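Local structure of mannuronan C5-epimerase (Pseudomonas syringae pv. tomato, 4NK6) at residues I271-R276 with I296-E301; G319-R324 with T345-G350; R300-S305 with R324-N329. The protein epimerises beta-D-mannuronate to alpha-L-guluronate during alginate synthesis in the periplasm and helps shield the polymer from degradation. One frame throughout, in Å; residues are numbered along the deposited sequence.

Interaction 1 (I271-R276 with I296-E301); sequences IDPHDR and IIISRE
Arg300 reaches across to Asp275 of the preceding coil, and this pair organises the end of the contact that carries His274, the inferred proton acceptor. The Arg300 chain runs alongside Asp275 and bends at chi3 (-71°), which brings NH1 to within 3.0 Å of Asp275 OD1 in a salt bridge on the syn side of the carboxylate; its NH2 goes to Asp407. Arg276 lies beside Arg300, its NH2 near Arg300 CD, while NH1 pairs with Glu252; its backbone N bonds to Arg300 O at 2.8 Å. At the far end Ile271 CD1 packs 4.3 Å from Ile296 CG1, and Ile271 O accepts from Ile297 N at 2.9 Å. Asp275 OD1 also takes an almost straight bond from His274 ND1 (2.9 Å), arriving from above the carboxylate plane. The acceptor lies in the ring plane, so this bond helps to set the rotation of the imidazole; OD1 holds both donors. Ser299 packs CB over the ring face, 3.8 Å from the His274 centroid, and its OG is held by Asp323. The two strands run parallel, 7° apart, as successive coils of the right-handed beta-helix. Strand 246-251 flanks 271-276 and strand 320-323 flanks 296-301, while strand 281-288, on another face of the beta-helix, packs against Ile271 and Pro273.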
loop_
_atom_site.group_PDB
_atom_site.type_symbol
_atom_site.label_atom_id
_atom_site.label_comp_id
_atom_site.label_asym_id
_atom_site.label_seq_id
_atom_site.Cartn_x
_atom_site.Cartn_y
_atom_site.Cartn_z
ATOM N N ILE A 271 0.367 0.730 4.791
ATOM C CA ILE A 271 -0.327 0.906 3.520
ATOM C C ILE A 271 -0.023 2.313 3.005
ATOM O O ILE A 271 -0.338 3.296 3.675
ATOM C CB ILE A 271 -1.867 0.758 3.710
ATOM C CG1 ILE A 271 -2.206 -0.543 4.453
ATOM C CG2 ILE A 271 -2.590 0.785 2.377
ATOM C CD1 ILE A 271 -3.717 -0.774 4.648
ATOM N N ASP A 272 0.583 2.412 1.821
ATOM C CA ASP A 272 1.132 3.689 1.339
ATOM C C ASP A 272 0.748 4.007 -0.117
ATOM O O ASP A 272 1.613 4.040 -1.004
ATOM C CB ASP A 272 2.668 3.650 1.506
ATOM C CG ASP A 272 3.384 4.885 0.930
ATOM O OD1 ASP A 272 2.897 6.023 1.095
ATOM O OD2 ASP A 272 4.441 4.697 0.290
ATOM N N PRO A 273 -0.552 4.249 -0.378
ATOM C CA PRO A 273 -0.960 4.639 -1.737
ATOM C C PRO A 273 -0.390 6.007 -2.116
ATOM O O PRO A 273 -0.297 6.870 -1.254
ATOM C CB PRO A 273 -2.483 4.740 -1.625
ATOM C CG PRO A 273 -2.847 3.886 -0.444
ATOM C CD PRO A 273 -1.718 4.122 0.518
ATOM N N HIS A 274 -0.041 6.211 -3.384
ATOM C CA HIS A 274 0.725 7.391 -3.768
ATOM C C HIS A 274 0.326 7.935 -5.130
ATOM O O HIS A 274 -0.273 7.232 -5.954
ATOM C CB HIS A 274 2.224 7.035 -3.840
ATOM C CG HIS A 274 3.088 7.795 -2.878
ATOM N ND1 HIS A 274 3.697 8.989 -3.206
ATOM C CD2 HIS A 274 3.462 7.521 -1.605
ATOM C CE1 HIS A 274 4.398 9.424 -2.174
ATOM N NE2 HIS A 274 4.276 8.551 -1.190
ATOM N N ASP A 275 0.694 9.192 -5.354
ATOM C CA ASP A 275 0.834 9.759 -6.695
ATOM C C ASP A 275 -0.368 9.610 -7.617
ATOM O O ASP A 275 -0.341 8.820 -8.565
ATOM C CB ASP A 275 2.078 9.185 -7.381
ATOM C CG ASP A 275 3.382 9.717 -6.786
ATOM O OD1 ASP A 275 3.357 10.377 -5.728
ATOM O OD2 ASP A 275 4.440 9.463 -7.376
ATOM N N ARG A 276 -1.409 10.388 -7.343
ATOM C CA ARG A 276 -2.559 10.498 -8.231
ATOM C C ARG A 276 -3.324 9.179 -8.391
ATOM O O ARG A 276 -3.949 8.937 -9.409
ATOM C CB ARG A 276 -2.134 11.087 -9.590
ATOM C CG ARG A 276 -1.434 12.458 -9.467
ATOM C CD ARG A 276 -0.684 12.879 -10.750
ATOM N NE ARG A 276 0.405 11.953 -11.078
ATOM C CZ ARG A 276 1.582 11.919 -10.450
ATOM N NH1 ARG A 276 2.513 11.047 -10.818
ATOM N NH2 ARG A 276 1.841 12.763 -9.460
ATOM N N ILE A 296 -1.044 3.957 7.996
ATOM C CA ILE A 296 -1.694 4.186 6.714
ATOM C C ILE A 296 -1.406 5.607 6.266
ATOM O O ILE A 296 -1.620 6.557 7.017
ATOM C CB ILE A 296 -3.228 3.987 6.823
ATOM C CG1 ILE A 296 -3.569 2.559 7.281
ATOM C CG2 ILE A 296 -3.911 4.314 5.508
ATOM C CD1 ILE A 296 -5.081 2.305 7.402
ATOM N N ILE A 297 -0.900 5.765 5.049
ATOM C CA ILE A 297 -0.646 7.106 4.524
ATOM C C ILE A 297 -0.973 7.162 3.037
ATOM O O ILE A 297 -0.514 6.332 2.269
ATOM C CB ILE A 297 0.827 7.598 4.789
ATOM C CG1 ILE A 297 1.102 8.907 4.032
ATOM C CG2 ILE A 297 1.860 6.526 4.384
ATOM C CD1 ILE A 297 2.481 9.589 4.344
ATOM N N ILE A 298 -1.792 8.124 2.635
ATOM C CA ILE A 298 -1.959 8.396 1.216
ATOM C C ILE A 298 -1.270 9.725 0.925
ATOM O O ILE A 298 -1.397 10.680 1.694
ATOM C CB ILE A 298 -3.437 8.405 0.789
ATOM C CG1 ILE A 298 -4.195 9.586 1.410
ATOM C CG2 ILE A 298 -4.112 7.081 1.183
ATOM C CD1 ILE A 298 -5.680 9.601 1.044
ATOM N N SER A 299 -0.502 9.773 -0.161
ATOM C CA SER A 299 0.350 10.926 -0.404
ATOM C C SER A 299 0.432 11.307 -1.870
ATOM O O SER A 299 0.614 10.454 -2.746
ATOM C CB SER A 299 1.757 10.674 0.149
ATOM O OG SER A 299 2.605 11.770 -0.123
ATOM N N ARG A 300 0.296 12.606 -2.108
ATOM C CA ARG A 300 0.434 13.230 -3.426
ATOM C C ARG A 300 -0.751 12.996 -4.342
ATOM O O ARG A 300 -0.714 12.151 -5.244
ATOM C CB ARG A 300 1.767 12.908 -4.126
ATOM C CG ARG A 300 2.003 13.817 -5.346
ATOM C CD ARG A 300 3.391 13.672 -5.960
ATOM N NE ARG A 300 4.437 14.238 -5.114
ATOM C CZ ARG A 300 5.383 13.525 -4.508
ATOM N NH1 ARG A 300 5.431 12.206 -4.665
ATOM N NH2 ARG A 300 6.298 14.138 -3.761
ATOM N N GLU A 301 -1.791 13.784 -4.102
ATOM C CA GLU A 301 -3.035 13.729 -4.862
ATOM C C GLU A 301 -3.653 12.348 -4.915
ATOM O O GLU A 301 -4.116 11.903 -5.961
ATOM C CB GLU A 301 -2.841 14.286 -6.274
ATOM C CG GLU A 301 -2.199 15.662 -6.281
ATOM C CD GLU A 301 -2.344 16.332 -7.623
ATOM O OE1 GLU A 301 -1.422 16.205 -8.450
ATOM O OE2 GLU A 301 -3.395 16.963 -7.852
#

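Interaction 2 (G319-R324 with T345-G350); sequences GVVLDR and TLYESG
This is a parallel strand pairing between successive coils of the right-handed beta-helix, strand 320-323 against strand 345-347, with axes 4.9 Å apart and 10° between their directions. Three backbone bonds fix the register: Thr345 N to Val320 O, Leu322 N to Thr345 O and Tyr347 N to Leu322 O, the last nearly straight. Beyond them the ladder slackens, and Arg324 N makes a weak bond to Tyr347 O.

On one face two leucines stack in line. Leu322 and Leu346 run alongside each other in the same direction, with Leu346 CD2 3.9 Å from Leu322 CB; Val331 of strand 330-337 also packs on Leu322. The other face carries Val321, Asp323, Thr345 and Tyr347. Val321 sets CG1 anti to its own N (chi1 175°), which brings that methyl to 3.8 Å from Tyr347 CD2. Asp323 crosses the same tyrosine obliquely, its carboxylate plane 84° from the ring and OD1 3.4 Å from Tyr347 CB.

The Asp323 carboxylate is well occupied. OD2 receives Ser299 OG and, on its syn lone pair, Arg324 NH1 in the guanidinium plane at 2.9 Å, a salt bridge between adjacent residues that helps hold the arginine near His274; Arg324 NE goes to Asp407. A water lies 2.6 Å from Asp323 OD1 and 2.7 Å from Glu348 OE1 and can bridge the two carboxylates, and a salt bridge from Arg370 on the following coil probably offsets the charge of Glu348. Where the chain turns after Tyr347, Ser349 points its CB toward strand 320-323, and its OG donates back to Tyr347 O at 2.9 Å from above the carbonyl plane.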
loop_
_atom_site.group_PDB
_atom_site.type_symbol
_atom_site.label_atom_id
_atom_site.label_comp_id
_atom_site.label_asym_id
_atom_site.label_seq_id
_atom_site.Cartn_x
_atom_site.Cartn_y
_atom_site.Cartn_z
ATOM N N GLY A 319 -1.228 7.047 12.989
ATOM C CA GLY A 319 -2.111 5.982 12.572
ATOM C C GLY A 319 -2.505 6.121 11.118
ATOM O O GLY A 319 -2.405 5.168 10.345
ATOM N N VAL A 320 -2.955 7.315 10.747
ATOM C CA VAL A 320 -3.455 7.587 9.400
ATOM C C VAL A 320 -3.027 8.988 8.944
ATOM O O VAL A 320 -3.230 9.965 9.665
ATOM C CB VAL A 320 -5.001 7.510 9.338
ATOM C CG1 VAL A 320 -5.500 7.942 7.971
ATOM C CG2 VAL A 320 -5.491 6.082 9.652
ATOM N N VAL A 321 -2.437 9.082 7.755
ATOM C CA VAL A 321 -1.966 10.359 7.226
ATOM C C VAL A 321 -2.542 10.640 5.839
ATOM O O VAL A 321 -2.592 9.743 5.004
ATOM C CB VAL A 321 -0.407 10.394 7.156
ATOM C CG1 VAL A 321 0.089 11.671 6.495
ATOM C CG2 VAL A 321 0.185 10.259 8.544
ATOM N N LEU A 322 -3.002 11.876 5.615
ATOM C CA LEU A 322 -3.344 12.372 4.274
ATOM C C LEU A 322 -2.336 13.467 3.933
ATOM O O LEU A 322 -2.267 14.480 4.629
ATOM C CB LEU A 322 -4.760 12.958 4.238
ATOM C CG LEU A 322 -5.968 12.011 4.154
ATOM C CD1 LEU A 322 -5.953 10.954 5.231
ATOM C CD2 LEU A 322 -7.274 12.802 4.208
ATOM N N ASP A 323 -1.557 13.265 2.871
ATOM C CA ASP A 323 -0.383 14.101 2.613
ATOM C C ASP A 323 -0.372 14.673 1.194
ATOM O O ASP A 323 -0.881 14.044 0.255
ATOM C CB ASP A 323 0.886 13.270 2.849
ATOM C CG ASP A 323 2.175 14.051 2.592
ATOM O OD1 ASP A 323 2.342 15.148 3.156
ATOM O OD2 ASP A 323 3.025 13.562 1.823
ATOM N N ARG A 324 0.211 15.860 1.046
ATOM C CA ARG A 324 0.512 16.434 -0.273
ATOM C C ARG A 324 -0.691 16.524 -1.214
ATOM O O ARG A 324 -0.738 15.856 -2.255
ATOM C CB ARG A 324 1.667 15.672 -0.942
ATOM C CG ARG A 324 3.043 16.002 -0.352
ATOM C CD ARG A 324 4.173 15.145 -0.929
ATOM N NE ARG A 324 5.493 15.710 -0.624
ATOM C CZ ARG A 324 6.104 15.597 0.555
ATOM N NH1 ARG A 324 5.519 14.940 1.551
ATOM N NH2 ARG A 324 7.302 16.143 0.742
ATOM N N THR A 345 -3.083 12.611 10.931
ATOM C CA THR A 345 -2.427 13.864 10.565
ATOM C C THR A 345 -2.791 14.255 9.135
ATOM O O THR A 345 -2.658 13.445 8.225
ATOM C CB THR A 345 -0.893 13.754 10.655
ATOM O OG1 THR A 345 -0.517 13.073 11.858
ATOM C CG2 THR A 345 -0.245 15.153 10.625
ATOM N N LEU A 346 -3.256 15.489 8.945
ATOM C CA LEU A 346 -3.460 16.024 7.605
ATOM C C LEU A 346 -2.370 17.040 7.292
ATOM O O LEU A 346 -2.206 18.034 8.000
ATOM C CB LEU A 346 -4.831 16.686 7.454
ATOM C CG LEU A 346 -6.113 15.896 7.770
ATOM C CD1 LEU A 346 -7.233 16.385 6.896
ATOM C CD2 LEU A 346 -5.965 14.401 7.643
ATOM N N TYR A 347 -1.624 16.771 6.232
ATOM C CA TYR A 347 -0.548 17.633 5.796
ATOM C C TYR A 347 -0.912 18.218 4.432
ATOM O O TYR A 347 -0.924 17.487 3.431
ATOM C CB TYR A 347 0.717 16.807 5.596
ATOM C CG TYR A 347 1.478 16.362 6.829
ATOM C CD1 TYR A 347 1.882 17.267 7.804
ATOM C CD2 TYR A 347 1.845 15.030 6.981
ATOM C CE1 TYR A 347 2.624 16.847 8.906
ATOM C CE2 TYR A 347 2.571 14.605 8.072
ATOM C CZ TYR A 347 2.962 15.513 9.028
ATOM O OH TYR A 347 3.694 15.066 10.107
ATOM N N GLU A 348 -1.198 19.519 4.391
ATOM C CA GLU A 348 -1.438 20.225 3.133
ATOM C C GLU A 348 -2.440 19.484 2.245
ATOM O O GLU A 348 -2.228 19.335 1.040
ATOM C CB GLU A 348 -0.118 20.428 2.378
ATOM C CG GLU A 348 0.880 21.362 3.079
ATOM C CD GLU A 348 1.502 20.754 4.339
ATOM O OE1 GLU A 348 2.034 19.626 4.273
ATOM O OE2 GLU A 348 1.465 21.408 5.399
ATOM N N SER A 349 -3.504 18.983 2.859
ATOM C CA SER A 349 -4.479 18.145 2.161
ATOM C C SER A 349 -5.887 18.559 2.577
ATOM O O SER A 349 -6.432 18.048 3.567
ATOM C CB SER A 349 -4.255 16.663 2.492
ATOM O OG SER A 349 -3.044 16.183 1.925
ATOM N N GLY A 350 -6.464 19.491 1.822
ATOM C CA GLY A 350 -7.753 20.068 2.159
ATOM C C GLY A 350 -8.944 19.321 1.584
ATOM O O GLY A 350 -8.777 18.341 0.864
HETATM O O HOH W 1 2.370 17.653 2.489
#

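Interaction 3 (R300-S305 with R324-N329); sequences REVDNS and RNSVGN
Asn329 lays its amide across the backbone of 302-305 and grips it at both ends. ND2 donates to Val302 O at 3.0 Å with the acceptor close to the amide plane, and OD1 accepts from Ser305 N at 2.9 Å, so the flat group is fixed in rotation, and the two bonds, one given and one accepted, settle which end is oxygen and which nitrogen. Ser305 CB also rests 3.3 Å from that OD1.

Asp303 works in the other direction. Its CG stands anti to its carbonyl carbon (chi1 -63°), and OD1 reaches the backbone of the next coil to take Val327 N at 2.9 Å and 175°, from above the carboxylate plane. Val327 runs alongside, with CG2 packed 3.7 Å from Asp303 CG. A water within 2.8 Å of both Asp303 OD2 and Asn325 O can tie the carboxylate to the coil again. Ser326 OG receives Val302 N at 3.1 Å and is also bonded to Asp323 O, so this small side chain knits the turn to the end of its own strand.

At the active-site end, Arg300 and Arg324 run side by side, NH2 of the first 3.6 Å from NE of the second. Asp407 OD2 binds both of these nitrogens and probably offsets their charge. Glu301 and Asn325 likewise lie next to each other, their flat ends nearly parallel. Two further waters link Gly328 O to Asn304 OD1 and Ser305 O.

Both segments are turns where one face of the beta-helix passes into the next: 300-305 leads from strand 296-299 to strand 306-308. One coil on, residues 324-329 lead from strand 320-323 to strand 330-337, with Asn352 of the following coil bonded to Ser326 and Asn329.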
loop_
_atom_site.group_PDB
_atom_site.type_symbol
_atom_site.label_atom_id
_atom_site.label_comp_id
_atom_site.label_asym_id
_atom_site.label_seq_id
_atom_site.Cartn_x
_atom_site.Cartn_y
_atom_site.Cartn_z
ATOM N N ARG A 300 0.296 12.606 -2.108
ATOM C CA ARG A 300 0.434 13.230 -3.426
ATOM C C ARG A 300 -0.751 12.996 -4.342
ATOM O O ARG A 300 -0.714 12.151 -5.244
ATOM C CB ARG A 300 1.767 12.908 -4.126
ATOM C CG ARG A 300 2.003 13.817 -5.346
ATOM C CD ARG A 300 3.391 13.672 -5.960
ATOM N NE ARG A 300 4.437 14.238 -5.114
ATOM C CZ ARG A 300 5.383 13.525 -4.508
ATOM N NH1 ARG A 300 5.431 12.206 -4.665
ATOM N NH2 ARG A 300 6.298 14.138 -3.761
ATOM N N GLU A 301 -1.791 13.784 -4.102
ATOM C CA GLU A 301 -3.035 13.729 -4.862
ATOM C C GLU A 301 -3.653 12.348 -4.915
ATOM O O GLU A 301 -4.116 11.903 -5.961
ATOM C CB GLU A 301 -2.841 14.286 -6.274
ATOM C CG GLU A 301 -2.199 15.662 -6.281
ATOM C CD GLU A 301 -2.344 16.332 -7.623
ATOM O OE1 GLU A 301 -1.422 16.205 -8.450
ATOM O OE2 GLU A 301 -3.395 16.963 -7.852
ATOM N N VAL A 302 -3.664 11.656 -3.788
ATOM C CA VAL A 302 -4.524 10.497 -3.702
ATOM C C VAL A 302 -5.902 11.045 -3.362
ATOM O O VAL A 302 -6.120 11.578 -2.270
ATOM C CB VAL A 302 -4.023 9.476 -2.686
ATOM C CG1 VAL A 302 -4.944 8.261 -2.685
ATOM C CG2 VAL A 302 -2.606 9.057 -3.053
ATOM N N ASP A 303 -6.816 10.950 -4.326
ATOM C CA ASP A 303 -8.087 11.664 -4.258
ATOM C C ASP A 303 -9.293 10.735 -4.314
ATOM O O ASP A 303 -9.193 9.609 -4.800
ATOM C CB ASP A 303 -8.194 12.689 -5.403
ATOM C CG ASP A 303 -7.141 13.783 -5.319
ATOM O OD1 ASP A 303 -6.442 13.860 -4.288
ATOM O OD2 ASP A 303 -7.021 14.579 -6.280
ATOM N N ASN A 304 -10.430 11.222 -3.812
ATOM C CA ASN A 304 -11.706 10.528 -3.949
ATOM C C ASN A 304 -11.646 9.080 -3.496
ATOM O O ASN A 304 -12.165 8.185 -4.165
ATOM C CB ASN A 304 -12.188 10.621 -5.401
ATOM C CG ASN A 304 -12.239 12.062 -5.895
ATOM O OD1 ASN A 304 -12.577 12.972 -5.136
ATOM N ND2 ASN A 304 -11.886 12.276 -7.154
ATOM N N SER A 305 -11.001 8.864 -2.357
ATOM C CA SER A 305 -10.810 7.528 -1.818
ATOM C C SER A 305 -11.521 7.378 -0.474
ATOM O O SER A 305 -12.096 8.333 0.064
ATOM C CB SER A 305 -9.313 7.221 -1.679
ATOM O OG SER A 305 -8.669 7.216 -2.947
ATOM N N ARG A 324 0.211 15.860 1.046
ATOM C CA ARG A 324 0.512 16.434 -0.273
ATOM C C ARG A 324 -0.691 16.524 -1.214
ATOM O O ARG A 324 -0.738 15.856 -2.255
ATOM C CB ARG A 324 1.667 15.672 -0.942
ATOM C CG ARG A 324 3.043 16.002 -0.352
ATOM C CD ARG A 324 4.173 15.145 -0.929
ATOM N NE ARG A 324 5.493 15.710 -0.624
ATOM C CZ ARG A 324 6.104 15.597 0.555
ATOM N NH1 ARG A 324 5.519 14.940 1.551
ATOM N NH2 ARG A 324 7.302 16.143 0.742
ATOM N N ASN A 325 -1.660 17.352 -0.838
ATOM C CA ASN A 325 -2.777 17.685 -1.715
ATOM C C ASN A 325 -3.624 16.463 -2.098
ATOM O O ASN A 325 -4.091 16.335 -3.236
ATOM C CB ASN A 325 -2.265 18.447 -2.952
ATOM C CG ASN A 325 -3.366 19.187 -3.681
ATOM O OD1 ASN A 325 -4.394 19.528 -3.093
ATOM N ND2 ASN A 325 -3.154 19.447 -4.976
ATOM N N SER A 326 -3.816 15.569 -1.133
ATOM C CA SER A 326 -4.729 14.442 -1.280
ATOM C C SER A 326 -6.114 14.865 -0.805
ATOM O O SER A 326 -6.322 15.084 0.393
ATOM C CB SER A 326 -4.232 13.244 -0.467
ATOM O OG SER A 326 -3.008 12.755 -0.991
ATOM N N VAL A 327 -7.056 14.988 -1.741
ATOM C CA VAL A 327 -8.330 15.663 -1.471
ATOM C C VAL A 327 -9.563 14.835 -1.858
ATOM O O VAL A 327 -9.460 13.884 -2.624
ATOM C CB VAL A 327 -8.401 17.034 -2.215
ATOM C CG1 VAL A 327 -7.133 17.847 -1.971
ATOM C CG2 VAL A 327 -8.616 16.832 -3.712
ATOM N N GLY A 328 -10.731 15.211 -1.332
ATOM C CA GLY A 328 -11.984 14.574 -1.702
ATOM C C GLY A 328 -12.177 13.222 -1.040
ATOM O O GLY A 328 -13.002 12.405 -1.475
ATOM N N ASN A 329 -11.430 12.989 0.032
ATOM C CA ASN A 329 -11.431 11.677 0.668
ATOM C C ASN A 329 -12.394 11.581 1.828
ATOM O O ASN A 329 -12.754 12.586 2.435
ATOM C CB ASN A 329 -10.019 11.320 1.141
ATOM C CG ASN A 329 -9.034 11.259 -0.001
ATOM O OD1 ASN A 329 -9.111 10.363 -0.836
ATOM N ND2 ASN A 329 -8.108 12.219 -0.053
HETATM O O HOH W 2 -5.395 16.826 -5.688
HETATM O O HOH W 3 -15.053 13.357 -3.566
HETATM O O HOH W 4 -14.040 9.892 -1.165
#

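Interactions 1 and 2 are steps along the beta-helix, and interaction 3 joins the turns of the two coils between them. Interactions 1 and 2 adjoin through neighbouring strands 296-299 and 320-323, where Ile296 O meets Val321 N at 2.8 Å and Ser299 OG probably bonds to Asp323 OD2 at 2.7 Å, so the serine that packs on His274 is probably held from interaction 2. Interaction 3 shares Arg300 and Glu301 with interaction 1 and Arg324 with interaction 2; Asn325 N probably bonds to Glu348 O at 2.8 Å. Around His274, the inferred proton acceptor, the side chains of Arg300 and Arg324 come to about 4 and 6 Å, so all three contacts contribute to its surroundings.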